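PDB 4CNG: SPOU RRNA methylase from Sulfolobus acidocaldarius, which catalyses the 2'-O-methylation of cytidine 32 in tRNA, using S-adenosyl-L-methionine as methyl donor and working as a homodimer. Local coordinates for residues L25-P30 against D49-V54. The protein carries 1 engineered substitution. Residues are numbered along the deposited sequence; the frame is centred on the assembly and turned at random. Where two conformers were deposited one is given.
Sequences LVIVEP and DEFYVV
L25, I27 and E29 each offer a backbone N-H to strand 50-54, meeting the carbonyls of E50, Y52 and V54, while the amides of Y52 and V54 return bonds to L25 O and I27 O. This is parallel pairing within a beta-alpha-beta unit whose connecting helix 33-45 packs on L25, I27 and F51. The last bond, E29 N to V54 O at 2.8 Å, is bent to 139° at the hydrogen, where the chain leaves the strand. F51 illustrates how a side chain packs alongside such pairing. Its CB points to the face bearing L25 and I27, and CG lies anti to the backbone N (chi1 175°), bringing the ring back toward strand 25-28. F51 CD1 then lies 4.0 Å from L25 O and 4.1 Å from L25 CD2, and F51 CE1 is 4.0 Å from I27 CG1, which meets the ring edge in its plane; I39 and M78 also touch this side chain. On the other face V26 CG1 touches V54 CG2 at 4.1 Å, and V28 adjoins G131, a probable S-adenosyl-L-methionine-binding residue. E29 OE1 forms a salt bridge with R132, and E29 OE2 a hydrogen bond with N55. Buried backbone N-H and C=O groups are thus satisfied strand to strand, between largely apolar faces.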
loop_
_atom_site.group_PDB
_atom_site.type_symbol
_atom_site.label_atom_id
_atom_site.label_comp_id
_atom_site.label_asym_id
_atom_site.label_seq_id
_atom_site.Cartn_x
_atom_site.Cartn_y
_atom_site.Cartn_z
ATOM N N LEU A 25 -10.726 -10.958 -3.531
ATOM C CA LEU A 25 -9.614 -10.308 -4.156
ATOM C C LEU A 25 -9.154 -11.164 -5.335
ATOM O O LEU A 25 -8.905 -12.345 -5.143
ATOM C CB LEU A 25 -8.472 -10.137 -3.148
ATOM C CG LEU A 25 -7.236 -9.451 -3.639
ATOM C CD1 LEU A 25 -7.519 -8.036 -4.060
ATOM C CD2 LEU A 25 -6.179 -9.508 -2.561
ATOM N N VAL A 26 -9.067 -10.556 -6.506
ATOM C CA VAL A 26 -8.622 -11.222 -7.732
ATOM C C VAL A 26 -7.395 -10.505 -8.265
ATOM O O VAL A 26 -7.452 -9.333 -8.575
ATOM C CB VAL A 26 -9.748 -11.237 -8.819
ATOM C CG1 VAL A 26 -9.230 -11.875 -10.096
ATOM C CG2 VAL A 26 -11.001 -11.895 -8.298
ATOM N N ILE A 27 -6.295 -11.251 -8.380
ATOM C CA ILE A 27 -5.058 -10.723 -8.901
ATOM C C ILE A 27 -4.780 -11.411 -10.239
ATOM O O ILE A 27 -4.651 -12.620 -10.290
ATOM C CB ILE A 27 -3.879 -10.931 -7.928
ATOM C CG1 ILE A 27 -4.218 -10.522 -6.500
ATOM C CG2 ILE A 27 -2.643 -10.229 -8.414
ATOM C CD1 ILE A 27 -4.576 -9.062 -6.354
ATOM N N VAL A 28 -4.676 -10.627 -11.290
ATOM C CA VAL A 28 -4.559 -11.168 -12.652
ATOM C C VAL A 28 -3.096 -11.246 -13.080
ATOM O O VAL A 28 -2.407 -10.243 -13.231
ATOM C CB VAL A 28 -5.360 -10.341 -13.641
ATOM C CG1 VAL A 28 -5.267 -10.916 -15.063
ATOM C CG2 VAL A 28 -6.805 -10.249 -13.217
ATOM N N GLU A 29 -2.621 -12.481 -13.283
ATOM C CA GLU A 29 -1.291 -12.770 -13.811
ATOM C C GLU A 29 -0.161 -12.013 -13.119
ATOM O O GLU A 29 0.673 -11.395 -13.777
ATOM C CB GLU A 29 -1.274 -12.599 -15.332
ATOM C CG GLU A 29 -2.186 -13.612 -16.027
ATOM C CD GLU A 29 -2.111 -13.620 -17.551
ATOM O OE1 GLU A 29 -1.695 -12.615 -18.146
ATOM O OE2 GLU A 29 -2.503 -14.642 -18.156
ATOM N N PRO A 30 -0.099 -12.105 -11.798
ATOM C CA PRO A 30 1.010 -11.394 -11.122
ATOM C C PRO A 30 2.334 -11.940 -11.550
ATOM O O PRO A 30 2.541 -13.157 -11.652
ATOM C CB PRO A 30 0.741 -11.627 -9.656
ATOM C CG PRO A 30 -0.030 -12.923 -9.656
ATOM C CD PRO A 30 -0.924 -12.867 -10.883
ATOM N N ASP A 49 -12.075 -12.306 2.445
ATOM C CA ASP A 49 -12.791 -13.569 2.506
ATOM C C ASP A 49 -12.292 -14.624 1.495
ATOM O O ASP A 49 -12.241 -15.797 1.816
ATOM C CB ASP A 49 -14.274 -13.308 2.291
ATOM C CG ASP A 49 -14.827 -12.332 3.315
ATOM O OD1 ASP A 49 -14.985 -12.757 4.467
ATOM O OD2 ASP A 49 -15.075 -11.149 2.976
ATOM N N GLU A 50 -12.000 -14.213 0.272
ATOM C CA GLU A 50 -11.618 -15.113 -0.831
ATOM C C GLU A 50 -10.495 -14.441 -1.600
ATOM O O GLU A 50 -10.470 -13.221 -1.732
ATOM C CB GLU A 50 -12.825 -15.328 -1.752
ATOM C CG GLU A 50 -13.972 -16.052 -1.088
ATOM C CD GLU A 50 -15.156 -16.305 -2.002
ATOM O OE1 GLU A 50 -15.218 -15.762 -3.120
ATOM O OE2 GLU A 50 -16.099 -16.987 -1.541
ATOM N N PHE A 51 -9.562 -15.253 -2.086
ATOM C CA PHE A 51 -8.343 -14.780 -2.706
ATOM C C PHE A 51 -8.062 -15.679 -3.905
ATOM O O PHE A 51 -7.702 -16.838 -3.734
ATOM C CB PHE A 51 -7.199 -14.825 -1.661
ATOM C CG PHE A 51 -5.833 -14.470 -2.177
ATOM C CD1 PHE A 51 -5.622 -13.528 -3.146
ATOM C CD2 PHE A 51 -4.741 -15.050 -1.580
ATOM C CE1 PHE A 51 -4.346 -13.186 -3.532
ATOM C CE2 PHE A 51 -3.446 -14.721 -1.957
ATOM C CZ PHE A 51 -3.253 -13.805 -2.967
ATOM N N TYR A 52 -8.201 -15.087 -5.092
ATOM C CA TYR A 52 -7.987 -15.773 -6.367
ATOM C C TYR A 52 -6.845 -15.134 -7.118
ATOM O O TYR A 52 -6.745 -13.909 -7.190
ATOM C CB TYR A 52 -9.264 -15.695 -7.252
ATOM C CG TYR A 52 -10.330 -16.667 -6.923
ATOM C CD1 TYR A 52 -11.022 -16.621 -5.747
ATOM C CD2 TYR A 52 -10.724 -17.598 -7.857
ATOM C CE1 TYR A 52 -12.031 -17.503 -5.452
ATOM C CE2 TYR A 52 -11.742 -18.498 -7.595
ATOM C CZ TYR A 52 -12.435 -18.408 -6.400
ATOM O OH TYR A 52 -13.449 -19.295 -6.114
ATOM N N VAL A 53 -6.043 -15.968 -7.760
ATOM C CA VAL A 53 -4.963 -15.516 -8.587
ATOM C C VAL A 53 -5.098 -16.226 -9.935
ATOM O O VAL A 53 -5.199 -17.446 -9.988
ATOM C CB VAL A 53 -3.618 -15.792 -7.910
ATOM C CG1 VAL A 53 -2.486 -15.359 -8.798
ATOM C CG2 VAL A 53 -3.516 -14.994 -6.621
ATOM N N VAL A 54 -5.155 -15.440 -10.995
ATOM C CA VAL A 54 -5.329 -15.943 -12.344
ATOM C C VAL A 54 -3.944 -16.149 -12.965
ATOM O O VAL A 54 -3.161 -15.215 -13.097
ATOM C CB VAL A 54 -6.127 -14.947 -13.170
ATOM C CG1 VAL A 54 -6.301 -15.487 -14.577
ATOM C CG2 VAL A 54 -7.483 -14.641 -12.564
#